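Local structure of importin subunit beta-1 (Saccharomyces cerevisiae, 5OWU) at residues 121-126 and 160-165; 125-130 and 171-176; 629-634 and 671-676. The protein carries proteins into the nucleus together with importin alpha, which recognises the classical nuclear localization signal of the cargo. All blocks are in the same frame, centred on the assembly; numbering follows the deposited sequence.

Interactions 1 and 2 are neighbours, their centres about 9 Å apart: both use helix 109-126, the first along its last turns, the second where the chain leaves it, and M162 SD touches L127 CD1 between them. Both are partly buried. Interaction 2 is mainly apolar packing, whereas interaction 1 joins an alanine-methionine contact to a closely packed carboxylate that faces a backbone carbonyl. Interaction 3 lies on the opposite side of the chain's centre, its own centre about 58 Å and about 62 Å from those of the other two. It is a surface contact between turns of the same HEAT solenoid. No hydrogen bond or salt bridge crosses in interactions 1 and 2, while interaction 3 is ionic.

Interaction 1 (121-126 and 160-165); sequences AIADIE and GYMCES
A123 presents its methyl group to the M162 side chain, with CB 3.9 Å from M162 CG and 4.0 Å from M162 SD. M162 is bent at its last torsion (chi3 -70°), which keeps the terminal methyl near A123, so the small side chain is met by several atoms of the thioether. Beside this apolar patch, D124 turns its carboxylate toward the other helix: CG lies beside its own backbone N (chi1 -80°), and OD1 comes within 2.9 Å of M162 O. Both oxygens are acceptors and no hydrogen bond joins them.

The axes of segments 121-126 and 160-165, on helix 109-126 (HEAT 3) and helix 149-165 (HEAT 4), come within 8.9 Å and cross at -56°. These second helices of consecutive HEAT repeats pack side by side in the solenoid. L135 of helix 133-142 touches both A123 and M162, while Y161 lies against A116 and A120 and hydrogen-bonds through OH to N113, a second tie to helix 109-126.

A123 and M162 supply the apolar contact; D124 packs closely without a hydrogen bond across the segments. Its carboxylate faces the negative end of a carbonyl dipole, which would probably disfavour its charge and raise its pKa.

Interaction 2 (125-130 and 171-176); sequences IELPHG and QALVSS
L127 and L173 set their isobutyl groups obliquely against each other, one branch of each making the contact: L127 CD1 lies 3.9 Å from L173 CD2. In L127, CG stands beside the backbone N (chi1 -66°), which directs the side chain toward the 171-176 loop. The same CD1 methyl also meets S176 OG at 3.8 Å, so the leucine tip is received by a methyl and by a serine hydroxyl oxygen, the latter in plain van der Waals contact.

Next to this pair, P128 applies the outer end of its ring to A172. Its CG is 3.7 Å from A172 CB and 3.3 Å from A172 O, so one ring carbon touches both the methyl and the backbone carbonyl. No hydrogen bond crosses between the segments, and the contact is van der Waals packing.

The backbone on each side is fixed by local bonds. Segment 125-130 ends its helix in a Schellman motif: A131 N bonds to E126 O, G130 N to L127 O, and G130 is the C-prime residue with positive phi. H129 folds back over the turn, ND1 donating to I125 O at 2.9 Å with an N-H...O angle of 145°, the acceptor tilted 21° out of the imidazole plane. In the partner loop a turn is closed by S176 N bonding to L173 O at 3.0 Å.

The contact thus joins the end of helix 109-126, in HEAT 3, to the linker between helices 149-165 and 177-188. L127 reaches on to M162, and L173 to C163, both of helix 149-165, while L173 also touches F211; I125 and H129, which take no part across the segments, pack on I85 of helix 74-87.

Interaction 3 (629-634 and 671-676); sequences LGKGFE and EEDFRR
Two acidic side chains cross at about a right angle and bring E634 OE2 to 2.5 Å from D673 OD2, close enough that one acid probably holds a proton and donates it. The pair belongs to a salt-bridge network of E634, D673 and R676, formed on the surface of the HEAT solenoid between the turn joining helices 615-629 and 637-649 and the turn leading into helix 675-689.

The carboxylate planes of the two acids are 41° apart. R676 probably offsets part of their charge through two rather long salt bridges: its NH1 lies 3.6 Å from E634 OE1, and its NH2 3.5 Å from D673 OD2. E634 OE1 comes to the edge of the guanidinium, with the carboxylate turned 81° to it, while D673 CB lies over one face of the group. With an alanine at E634, D673 OD2 would lose its close acid partner and R676 one of its two salt bridges here, and the guanidinium is likely to be less firmly placed.

K631 adds a separate ionic link. Its extended chain crosses D673 at about a right angle, the aliphatic CG 3.7 Å from D673 OD2, and carries the ammonium on to E672. That glutamate is bent at its second torsion (chi2 90°), which swings its carboxylate toward the lysine, and K631 NZ donates to the syn side of E672 OE1 at 2.9 Å.

Interaction 1 (121-126 and 160-165)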
ATOM      1  N   ALA A 121      24.906  10.002   7.772  1.00 23.39           N
ATOM      2  CA  ALA A 121      25.318   8.638   7.425  1.00 23.94           C
ATOM      3  C   ALA A 121      26.436   8.139   8.341  1.00 19.77           C
ATOM      4  O   ALA A 121      26.392   7.008   8.864  1.00 24.01           O
ATOM      5  CB  ALA A 121      25.769   8.593   5.965  1.00 26.23           C
ATOM      6  N   ILE A 122      27.455   8.974   8.548  1.00 20.78           N
ATOM      7  CA  ILE A 122      28.557   8.572   9.412  1.00 23.33           C
ATOM      8  C   ILE A 122      28.049   8.337  10.829  1.00 25.84           C
ATOM      9  O   ILE A 122      28.379   7.333  11.465  1.00 24.41           O
ATOM     10  CB  ILE A 122      29.680   9.624   9.376  1.00 20.58           C
ATOM     11  CG1 ILE A 122      30.297   9.695   7.973  1.00 21.39           C
ATOM     12  CG2 ILE A 122      30.766   9.295  10.407  1.00 20.89           C
ATOM     13  CD1 ILE A 122      31.111  10.952   7.733  1.00 23.83           C
ATOM     14  N   ALA A 123      27.231   9.263  11.340  1.00 29.18           N
ATOM     15  CA  ALA A 123      26.674   9.118  12.681  1.00 24.51           C
ATOM     16  C   ALA A 123      25.874   7.833  12.804  1.00 20.95           C
ATOM     17  O   ALA A 123      25.956   7.139  13.820  1.00 28.30           O
ATOM     18  CB  ALA A 123      25.787  10.320  13.023  1.00 26.43           C
ATOM     19  N   ASP A 124      25.075   7.513  11.785  1.00 19.79           N
ATOM     20  CA  ASP A 124      24.302   6.283  11.820  1.00 22.66           C
ATOM     21  C   ASP A 124      25.207   5.071  11.929  1.00 25.46           C
ATOM     22  O   ASP A 124      24.798   4.046  12.484  1.00 28.19           O
ATOM     23  CB  ASP A 124      23.417   6.174  10.582  1.00 26.16           C
ATOM     24  CG  ASP A 124      22.152   7.014  10.693  1.00 38.37           C
ATOM     25  OD1 ASP A 124      21.839   7.475  11.805  1.00 32.70           O
ATOM     26  OD2 ASP A 124      21.468   7.212   9.673  1.00 41.12           O
ATOM     27  N   ILE A 125      26.435   5.159  11.414  1.00 28.24           N
ATOM     28  CA  ILE A 125      27.365   4.053  11.628  1.00 28.46           C
ATOM     29  C   ILE A 125      27.980   4.105  13.025  1.00 27.68           C
ATOM     30  O   ILE A 125      28.038   3.094  13.727  1.00 29.01           O
ATOM     31  CB  ILE A 125      28.455   4.051  10.547  1.00 22.45           C
ATOM     32  CG1 ILE A 125      27.843   3.697   9.196  1.00 26.12           C
ATOM     33  CG2 ILE A 125      29.558   3.043  10.907  1.00 25.15           C
ATOM     34  CD1 ILE A 125      28.685   4.141   8.017  1.00 22.18           C
ATOM     35  N   GLU A 126      28.464   5.270  13.449  1.00 25.48           N
ATOM     36  CA  GLU A 126      29.349   5.335  14.606  1.00 21.38           C
ATOM     37  C   GLU A 126      28.619   5.431  15.947  1.00 32.89           C
ATOM     38  O   GLU A 126      29.044   4.801  16.919  1.00 30.33           O
ATOM     39  CB  GLU A 126      30.303   6.516  14.458  1.00 21.74           C
ATOM     40  CG  GLU A 126      31.266   6.367  13.261  1.00 26.43           C
ATOM     41  CD  GLU A 126      32.550   7.153  13.439  1.00 33.09           C
ATOM     42  OE1 GLU A 126      32.618   7.999  14.357  1.00 28.24           O
ATOM     43  OE2 GLU A 126      33.499   6.921  12.659  1.00 27.27           O
ATOM     44  N   GLY A 160      17.631  15.434  11.790  1.00 25.43           N
ATOM     45  CA  GLY A 160      16.544  14.792  11.068  1.00 27.43           C
ATOM     46  C   GLY A 160      17.029  13.650  10.196  1.00 23.60           C
ATOM     47  O   GLY A 160      16.505  12.538  10.264  1.00 23.85           O
ATOM     48  N   TYR A 161      18.044  13.913   9.366  1.00 26.95           N
ATOM     49  CA  TYR A 161      18.573  12.887   8.469  1.00 27.94           C
ATOM     50  C   TYR A 161      19.109  11.704   9.251  1.00 24.75           C
ATOM     51  O   TYR A 161      18.962  10.555   8.837  1.00 25.87           O
ATOM     52  CB  TYR A 161      19.680  13.476   7.598  1.00 20.23           C
ATOM     53  CG  TYR A 161      19.202  14.362   6.470  1.00 26.37           C
ATOM     54  CD1 TYR A 161      18.282  13.901   5.535  1.00 34.19           C
ATOM     55  CD2 TYR A 161      19.705  15.646   6.315  1.00 27.93           C
ATOM     56  CE1 TYR A 161      17.859  14.706   4.493  1.00 37.73           C
ATOM     57  CE2 TYR A 161      19.288  16.456   5.276  1.00 30.26           C
ATOM     58  CZ  TYR A 161      18.369  15.980   4.368  1.00 34.32           C
ATOM     59  OH  TYR A 161      17.955  16.796   3.345  1.00 32.97           O
ATOM     60  N   MET A 162      19.768  11.974  10.367  1.00 22.06           N
ATOM     61  CA  MET A 162      20.232  10.922  11.263  1.00 22.02           C
ATOM     62  C   MET A 162      19.103   9.973  11.633  1.00 29.50           C
ATOM     63  O   MET A 162      19.239   8.745  11.550  1.00 27.47           O
ATOM     64  CB  MET A 162      20.788  11.583  12.515  1.00 33.69           C
ATOM     65  CG  MET A 162      21.971  10.950  13.134  1.00 38.50           C
ATOM     66  SD  MET A 162      22.463  12.045  14.483  1.00 37.74           S
ATOM     67  CE  MET A 162      23.099  13.460  13.603  1.00 32.47           C
ATOM     68  N   CYS A 163      17.981  10.531  12.083  1.00 26.06           N
ATOM     69  CA  CYS A 163      16.886   9.679  12.537  1.00 30.39           C
ATOM     70  C   CYS A 163      16.191   8.995  11.367  1.00 34.09           C
ATOM     71  O   CYS A 163      15.882   7.801  11.430  1.00 40.95           O
ATOM     72  CB  CYS A 163      15.911  10.518  13.356  1.00 30.45           C
ATOM     73  SG  CYS A 163      16.701  11.145  14.846  1.00 34.14           S
ATOM     74  N   GLU A 164      15.973   9.724  10.276  1.00 40.07           N
ATOM     75  CA  GLU A 164      15.315   9.148   9.108  1.00 45.56           C
ATOM     76  C   GLU A 164      16.153   8.038   8.473  1.00 49.07           C
ATOM     77  O   GLU A 164      15.609   7.028   8.014  1.00 58.42           O
ATOM     78  CB  GLU A 164      15.027  10.261   8.100  1.00 48.20           C
ATOM     79  CG  GLU A 164      14.378   9.804   6.811  1.00 61.51           C
ATOM     80  CD  GLU A 164      14.179  10.947   5.840  1.00 70.81           C
ATOM     81  OE1 GLU A 164      15.004  11.889   5.855  1.00 62.48           O
ATOM     82  OE2 GLU A 164      13.198  10.907   5.070  1.00 81.05           O
ATOM     83  N   SER A 165      17.477   8.202   8.441  1.00 49.86           N
ATOM     84  CA  SER A 165      18.352   7.250   7.756  1.00 50.12           C
ATOM     85  C   SER A 165      18.532   5.958   8.541  1.00 50.57           C
ATOM     86  O   SER A 165      18.776   4.906   7.940  1.00 63.46           O
ATOM     87  CB  SER A 165      19.724   7.878   7.496  1.00 47.92           C
ATOM     88  OG  SER A 165      19.714   8.714   6.353  1.00 54.87           O
TER

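Interaction 2 (125-130 and 171-176)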
ATOM      1  N   ILE A 125      26.435   5.159  11.414  1.00 28.24           N
ATOM      2  CA  ILE A 125      27.365   4.053  11.628  1.00 28.46           C
ATOM      3  C   ILE A 125      27.980   4.105  13.025  1.00 27.68           C
ATOM      4  O   ILE A 125      28.038   3.094  13.727  1.00 29.01           O
ATOM      5  CB  ILE A 125      28.455   4.051  10.547  1.00 22.45           C
ATOM      6  CG1 ILE A 125      27.843   3.697   9.196  1.00 26.12           C
ATOM      7  CG2 ILE A 125      29.558   3.043  10.907  1.00 25.15           C
ATOM      8  CD1 ILE A 125      28.685   4.141   8.017  1.00 22.18           C
ATOM      9  N   GLU A 126      28.464   5.270  13.449  1.00 25.48           N
ATOM     10  CA  GLU A 126      29.349   5.335  14.606  1.00 21.38           C
ATOM     11  C   GLU A 126      28.619   5.431  15.947  1.00 32.89           C
ATOM     12  O   GLU A 126      29.044   4.801  16.919  1.00 30.33           O
ATOM     13  CB  GLU A 126      30.303   6.516  14.458  1.00 21.74           C
ATOM     14  CG  GLU A 126      31.266   6.367  13.261  1.00 26.43           C
ATOM     15  CD  GLU A 126      32.550   7.153  13.439  1.00 33.09           C
ATOM     16  OE1 GLU A 126      32.618   7.999  14.357  1.00 28.24           O
ATOM     17  OE2 GLU A 126      33.499   6.921  12.659  1.00 27.27           O
ATOM     18  N   LEU A 127      27.547   6.214  16.040  1.00 26.88           N
ATOM     19  CA  LEU A 127      26.891   6.394  17.333  1.00 33.91           C
ATOM     20  C   LEU A 127      26.445   5.075  17.946  1.00 37.84           C
ATOM     21  O   LEU A 127      26.657   4.885  19.157  1.00 31.19           O
ATOM     22  CB  LEU A 127      25.704   7.361  17.201  1.00 27.61           C
ATOM     23  CG  LEU A 127      26.028   8.819  16.859  1.00 33.46           C
ATOM     24  CD1 LEU A 127      24.749   9.630  16.737  1.00 38.50           C
ATOM     25  CD2 LEU A 127      26.942   9.446  17.887  1.00 39.21           C
ATOM     26  N   PRO A 128      25.848   4.140  17.204  1.00 35.55           N
ATOM     27  CA  PRO A 128      25.527   2.831  17.801  1.00 39.75           C
ATOM     28  C   PRO A 128      26.744   2.083  18.321  1.00 42.67           C
ATOM     29  O   PRO A 128      26.588   1.173  19.144  1.00 49.67           O
ATOM     30  CB  PRO A 128      24.856   2.074  16.645  1.00 45.09           C
ATOM     31  CG  PRO A 128      24.372   3.140  15.722  1.00 47.59           C
ATOM     32  CD  PRO A 128      25.362   4.251  15.819  1.00 41.99           C
ATOM     33  N   HIS A 129      27.949   2.424  17.868  1.00 33.59           N
ATOM     34  CA  HIS A 129      29.174   1.814  18.366  1.00 40.95           C
ATOM     35  C   HIS A 129      29.872   2.687  19.410  1.00 38.32           C
ATOM     36  O   HIS A 129      31.083   2.548  19.620  1.00 49.68           O
ATOM     37  CB  HIS A 129      30.121   1.518  17.201  1.00 31.51           C
ATOM     38  CG  HIS A 129      29.631   0.449  16.270  1.00 42.12           C
ATOM     39  ND1 HIS A 129      28.696   0.685  15.287  1.00 50.34           N
ATOM     40  CD2 HIS A 129      29.960  -0.861  16.167  1.00 42.73           C
ATOM     41  CE1 HIS A 129      28.463  -0.435  14.624  1.00 42.04           C
ATOM     42  NE2 HIS A 129      29.216  -1.389  15.140  1.00 43.99           N
ATOM     43  N   GLY A 130      29.136   3.594  20.050  1.00 46.18           N
ATOM     44  CA  GLY A 130      29.700   4.475  21.063  1.00 45.96           C
ATOM     45  C   GLY A 130      30.841   5.352  20.593  1.00 44.32           C
ATOM     46  O   GLY A 130      31.693   5.732  21.404  1.00 47.97           O
ATOM     47  N   GLN A 171      17.280   0.059  17.311  1.00110.23           N
ATOM     48  CA  GLN A 171      17.659   0.808  18.503  1.00104.05           C
ATOM     49  C   GLN A 171      18.994   1.521  18.300  1.00 86.25           C
ATOM     50  O   GLN A 171      19.771   1.681  19.244  1.00 84.06           O
ATOM     51  CB  GLN A 171      17.732  -0.124  19.712  1.00107.87           C
ATOM     52  CG  GLN A 171      16.466  -0.937  19.961  1.00117.65           C
ATOM     53  CD  GLN A 171      15.303  -0.082  20.434  1.00126.74           C
ATOM     54  OE1 GLN A 171      14.742   0.703  19.669  1.00127.36           O
ATOM     55  NE2 GLN A 171      14.937  -0.232  21.703  1.00126.39           N
ATOM     56  N   ALA A 172      19.272   1.950  17.068  1.00 71.16           N
ATOM     57  CA  ALA A 172      20.593   2.472  16.741  1.00 58.50           C
ATOM     58  C   ALA A 172      20.867   3.810  17.417  1.00 45.83           C
ATOM     59  O   ALA A 172      22.012   4.089  17.791  1.00 50.38           O
ATOM     60  CB  ALA A 172      20.735   2.607  15.224  1.00 55.72           C
ATOM     61  N   LEU A 173      19.846   4.650  17.580  1.00 40.81           N
ATOM     62  CA  LEU A 173      20.021   5.975  18.156  1.00 43.10           C
ATOM     63  C   LEU A 173      19.475   6.082  19.573  1.00 45.11           C
ATOM     64  O   LEU A 173      19.445   7.183  20.131  1.00 31.20           O
ATOM     65  CB  LEU A 173      19.353   7.022  17.266  1.00 36.48           C
ATOM     66  CG  LEU A 173      19.974   7.208  15.885  1.00 43.73           C
ATOM     67  CD1 LEU A 173      19.140   8.178  15.085  1.00 42.30           C
ATOM     68  CD2 LEU A 173      21.415   7.697  15.992  1.00 38.33           C
ATOM     69  N   VAL A 174      19.042   4.973  20.174  1.00 39.39           N
ATOM     70  CA  VAL A 174      18.462   5.050  21.514  1.00 52.37           C
ATOM     71  C   VAL A 174      19.442   5.717  22.474  1.00 45.22           C
ATOM     72  O   VAL A 174      19.088   6.647  23.211  1.00 50.30           O
ATOM     73  CB  VAL A 174      18.039   3.650  22.001  1.00 60.46           C
ATOM     74  CG1 VAL A 174      19.240   2.719  22.166  1.00 64.66           C
ATOM     75  CG2 VAL A 174      17.265   3.751  23.299  1.00 54.12           C
ATOM     76  N   SER A 175      20.707   5.299  22.430  1.00 39.90           N
ATOM     77  CA  SER A 175      21.678   5.771  23.406  1.00 46.20           C
ATOM     78  C   SER A 175      21.963   7.265  23.281  1.00 44.53           C
ATOM     79  O   SER A 175      22.486   7.859  24.230  1.00 42.40           O
ATOM     80  CB  SER A 175      22.975   4.966  23.273  1.00 43.31           C
ATOM     81  OG  SER A 175      23.489   5.042  21.960  1.00 40.86           O
ATOM     82  N   SER A 176      21.615   7.887  22.152  1.00 39.27           N
ATOM     83  CA  SER A 176      21.817   9.318  21.948  1.00 39.96           C
ATOM     84  C   SER A 176      20.543  10.139  22.140  1.00 35.87           C
ATOM     85  O   SER A 176      20.592  11.373  22.025  1.00 38.45           O
ATOM     86  CB  SER A 176      22.373   9.571  20.541  1.00 39.57           C
ATOM     87  OG  SER A 176      23.571   8.844  20.307  1.00 41.68           O
TER

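Interaction 3 (629-634 and 671-676)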
ATOM      1  N   LEU A 629     -11.039 -23.257 -24.521  1.00 36.15           N
ATOM      2  CA  LEU A 629     -11.021 -24.214 -25.622  1.00 41.37           C
ATOM      3  C   LEU A 629     -10.333 -25.520 -25.263  1.00 45.24           C
ATOM      4  O   LEU A 629     -10.595 -26.538 -25.913  1.00 44.31           O
ATOM      5  CB  LEU A 629     -10.321 -23.616 -26.845  1.00 41.47           C
ATOM      6  CG  LEU A 629     -11.004 -22.443 -27.544  1.00 53.49           C
ATOM      7  CD1 LEU A 629     -10.194 -22.048 -28.763  1.00 48.97           C
ATOM      8  CD2 LEU A 629     -12.427 -22.786 -27.942  1.00 51.31           C
ATOM      9  N   GLY A 630      -9.457 -25.518 -24.267  1.00 35.77           N
ATOM     10  CA  GLY A 630      -8.725 -26.735 -23.959  1.00 46.60           C
ATOM     11  C   GLY A 630      -7.903 -27.173 -25.152  1.00 34.16           C
ATOM     12  O   GLY A 630      -7.195 -26.373 -25.776  1.00 37.64           O
ATOM     13  N   LYS A 631      -8.002 -28.462 -25.491  1.00 50.45           N
ATOM     14  CA  LYS A 631      -7.250 -28.996 -26.622  1.00 45.00           C
ATOM     15  C   LYS A 631      -7.594 -28.287 -27.922  1.00 51.42           C
ATOM     16  O   LYS A 631      -6.773 -28.281 -28.847  1.00 40.73           O
ATOM     17  CB  LYS A 631      -7.508 -30.496 -26.764  1.00 43.93           C
ATOM     18  CG  LYS A 631      -6.809 -31.344 -25.708  1.00 47.93           C
ATOM     19  CD  LYS A 631      -7.411 -32.738 -25.634  1.00 68.07           C
ATOM     20  CE  LYS A 631      -6.732 -33.589 -24.572  1.00 70.71           C
ATOM     21  NZ  LYS A 631      -7.442 -34.883 -24.364  1.00 78.52           N
ATOM     22  N   GLY A 632      -8.780 -27.685 -28.009  1.00 52.77           N
ATOM     23  CA  GLY A 632      -9.150 -26.917 -29.183  1.00 40.55           C
ATOM     24  C   GLY A 632      -8.263 -25.722 -29.445  1.00 45.05           C
ATOM     25  O   GLY A 632      -8.348 -25.140 -30.533  1.00 43.38           O
ATOM     26  N   PHE A 633      -7.417 -25.340 -28.485  1.00 41.81           N
ATOM     27  CA  PHE A 633      -6.505 -24.222 -28.691  1.00 38.31           C
ATOM     28  C   PHE A 633      -5.238 -24.628 -29.431  1.00 41.01           C
ATOM     29  O   PHE A 633      -4.508 -23.755 -29.915  1.00 40.12           O
ATOM     30  CB  PHE A 633      -6.128 -23.599 -27.345  1.00 40.28           C
ATOM     31  CG  PHE A 633      -5.413 -22.285 -27.472  1.00 36.47           C
ATOM     32  CD1 PHE A 633      -6.123 -21.109 -27.633  1.00 41.91           C
ATOM     33  CD2 PHE A 633      -4.035 -22.226 -27.438  1.00 33.86           C
ATOM     34  CE1 PHE A 633      -5.468 -19.906 -27.753  1.00 34.88           C
ATOM     35  CE2 PHE A 633      -3.375 -21.025 -27.562  1.00 39.50           C
ATOM     36  CZ  PHE A 633      -4.090 -19.863 -27.720  1.00 41.26           C
ATOM     37  N   GLU A 634      -4.962 -25.927 -29.543  1.00 44.17           N
ATOM     38  CA  GLU A 634      -3.678 -26.354 -30.085  1.00 49.55           C
ATOM     39  C   GLU A 634      -3.435 -25.800 -31.483  1.00 44.37           C
ATOM     40  O   GLU A 634      -2.292 -25.483 -31.826  1.00 49.72           O
ATOM     41  CB  GLU A 634      -3.596 -27.879 -30.073  1.00 46.32           C
ATOM     42  CG  GLU A 634      -3.329 -28.426 -28.687  1.00 55.10           C
ATOM     43  CD  GLU A 634      -3.595 -29.909 -28.569  1.00 59.23           C
ATOM     44  OE1 GLU A 634      -3.537 -30.613 -29.597  1.00 64.58           O
ATOM     45  OE2 GLU A 634      -3.867 -30.367 -27.441  1.00 48.06           O
ATOM     46  N   GLU A 671      -4.609 -30.708 -20.214  1.00 37.44           N
ATOM     47  CA  GLU A 671      -4.615 -32.038 -19.590  1.00 58.22           C
ATOM     48  C   GLU A 671      -3.415 -32.820 -20.132  1.00 57.78           C
ATOM     49  O   GLU A 671      -2.296 -32.287 -20.134  1.00 51.60           O
ATOM     50  CB  GLU A 671      -5.978 -32.690 -19.815  1.00 66.28           C
ATOM     51  CG  GLU A 671      -7.152 -31.847 -19.349  1.00 76.71           C
ATOM     52  CD  GLU A 671      -8.441 -32.642 -19.241  1.00 86.00           C
ATOM     53  OE1 GLU A 671      -8.417 -33.752 -18.667  1.00 92.41           O
ATOM     54  OE2 GLU A 671      -9.480 -32.155 -19.733  1.00 87.61           O
ATOM     55  N   GLU A 672      -3.602 -34.052 -20.614  1.00 69.30           N
ATOM     56  CA  GLU A 672      -2.479 -34.897 -21.020  1.00 73.17           C
ATOM     57  C   GLU A 672      -1.576 -34.187 -22.022  1.00 61.89           C
ATOM     58  O   GLU A 672      -0.340 -34.273 -21.942  1.00 60.42           O
ATOM     59  CB  GLU A 672      -2.998 -36.208 -21.623  1.00 72.49           C
ATOM     60  CG  GLU A 672      -4.122 -36.886 -20.835  1.00 81.80           C
ATOM     61  CD  GLU A 672      -5.521 -36.445 -21.264  1.00 86.78           C
ATOM     62  OE1 GLU A 672      -5.639 -35.668 -22.239  1.00 81.71           O
ATOM     63  OE2 GLU A 672      -6.503 -36.871 -20.619  1.00 89.26           O
ATOM     64  N   ASP A 673      -2.181 -33.457 -22.960  1.00 46.35           N
ATOM     65  CA  ASP A 673      -1.423 -32.807 -24.015  1.00 45.83           C
ATOM     66  C   ASP A 673      -0.432 -31.767 -23.502  1.00 33.87           C
ATOM     67  O   ASP A 673       0.417 -31.334 -24.283  1.00 42.23           O
ATOM     68  CB  ASP A 673      -2.377 -32.159 -25.019  1.00 55.97           C
ATOM     69  CG  ASP A 673      -3.102 -33.182 -25.890  1.00 59.90           C
ATOM     70  OD1 ASP A 673      -3.106 -34.380 -25.534  1.00 52.58           O
ATOM     71  OD2 ASP A 673      -3.677 -32.784 -26.927  1.00 42.48           O
ATOM     72  N   PHE A 674      -0.488 -31.360 -22.228  1.00 36.48           N
ATOM     73  CA  PHE A 674       0.510 -30.393 -21.772  1.00 38.41           C
ATOM     74  C   PHE A 674       1.892 -31.026 -21.633  1.00 37.68           C
ATOM     75  O   PHE A 674       2.908 -30.333 -21.784  1.00 34.29           O
ATOM     76  CB  PHE A 674       0.129 -29.761 -20.436  1.00 29.53           C
ATOM     77  CG  PHE A 674       1.113 -28.721 -19.984  1.00 27.99           C
ATOM     78  CD1 PHE A 674       1.174 -27.486 -20.618  1.00 31.68           C
ATOM     79  CD2 PHE A 674       2.008 -28.986 -18.964  1.00 36.99           C
ATOM     80  CE1 PHE A 674       2.094 -26.529 -20.226  1.00 29.47           C
ATOM     81  CE2 PHE A 674       2.938 -28.032 -18.567  1.00 33.66           C
ATOM     82  CZ  PHE A 674       2.977 -26.801 -19.201  1.00 27.01           C
ATOM     83  N   ARG A 675       1.957 -32.331 -21.352  1.00 38.93           N
ATOM     84  CA  ARG A 675       3.253 -32.948 -21.075  1.00 33.40           C
ATOM     85  C   ARG A 675       4.246 -32.706 -22.209  1.00 37.39           C
ATOM     86  O   ARG A 675       5.415 -32.375 -21.964  1.00 36.86           O
ATOM     87  CB  ARG A 675       3.048 -34.436 -20.809  1.00 33.90           C
ATOM     88  CG  ARG A 675       2.392 -34.690 -19.450  1.00 39.98           C
ATOM     89  CD  ARG A 675       1.877 -36.114 -19.286  1.00 42.43           C
ATOM     90  NE  ARG A 675       2.961 -37.077 -19.127  1.00 58.21           N
ATOM     91  CZ  ARG A 675       2.782 -38.382 -18.927  1.00 62.13           C
ATOM     92  NH1 ARG A 675       1.557 -38.888 -18.856  1.00 64.72           N
ATOM     93  NH2 ARG A 675       3.830 -39.184 -18.796  1.00 45.81           N
ATOM     94  N   ARG A 676       3.782 -32.789 -23.457  1.00 27.65           N
ATOM     95  CA  ARG A 676       4.671 -32.662 -24.608  1.00 41.66           C
ATOM     96  C   ARG A 676       5.330 -31.286 -24.704  1.00 40.31           C
ATOM     97  O   ARG A 676       6.310 -31.138 -25.442  1.00 36.70           O
ATOM     98  CB  ARG A 676       3.904 -32.971 -25.903  1.00 47.28           C
ATOM     99  CG  ARG A 676       2.887 -31.912 -26.342  1.00 54.67           C
ATOM    100  CD  ARG A 676       2.357 -32.182 -27.761  1.00 53.59           C
ATOM    101  NE  ARG A 676       1.360 -33.254 -27.794  1.00 64.40           N
ATOM    102  CZ  ARG A 676       0.094 -33.125 -28.196  1.00 72.33           C
ATOM    103  NH1 ARG A 676      -0.380 -31.965 -28.632  1.00 70.80           N
ATOM    104  NH2 ARG A 676      -0.710 -34.181 -28.171  1.00 75.86           N
TER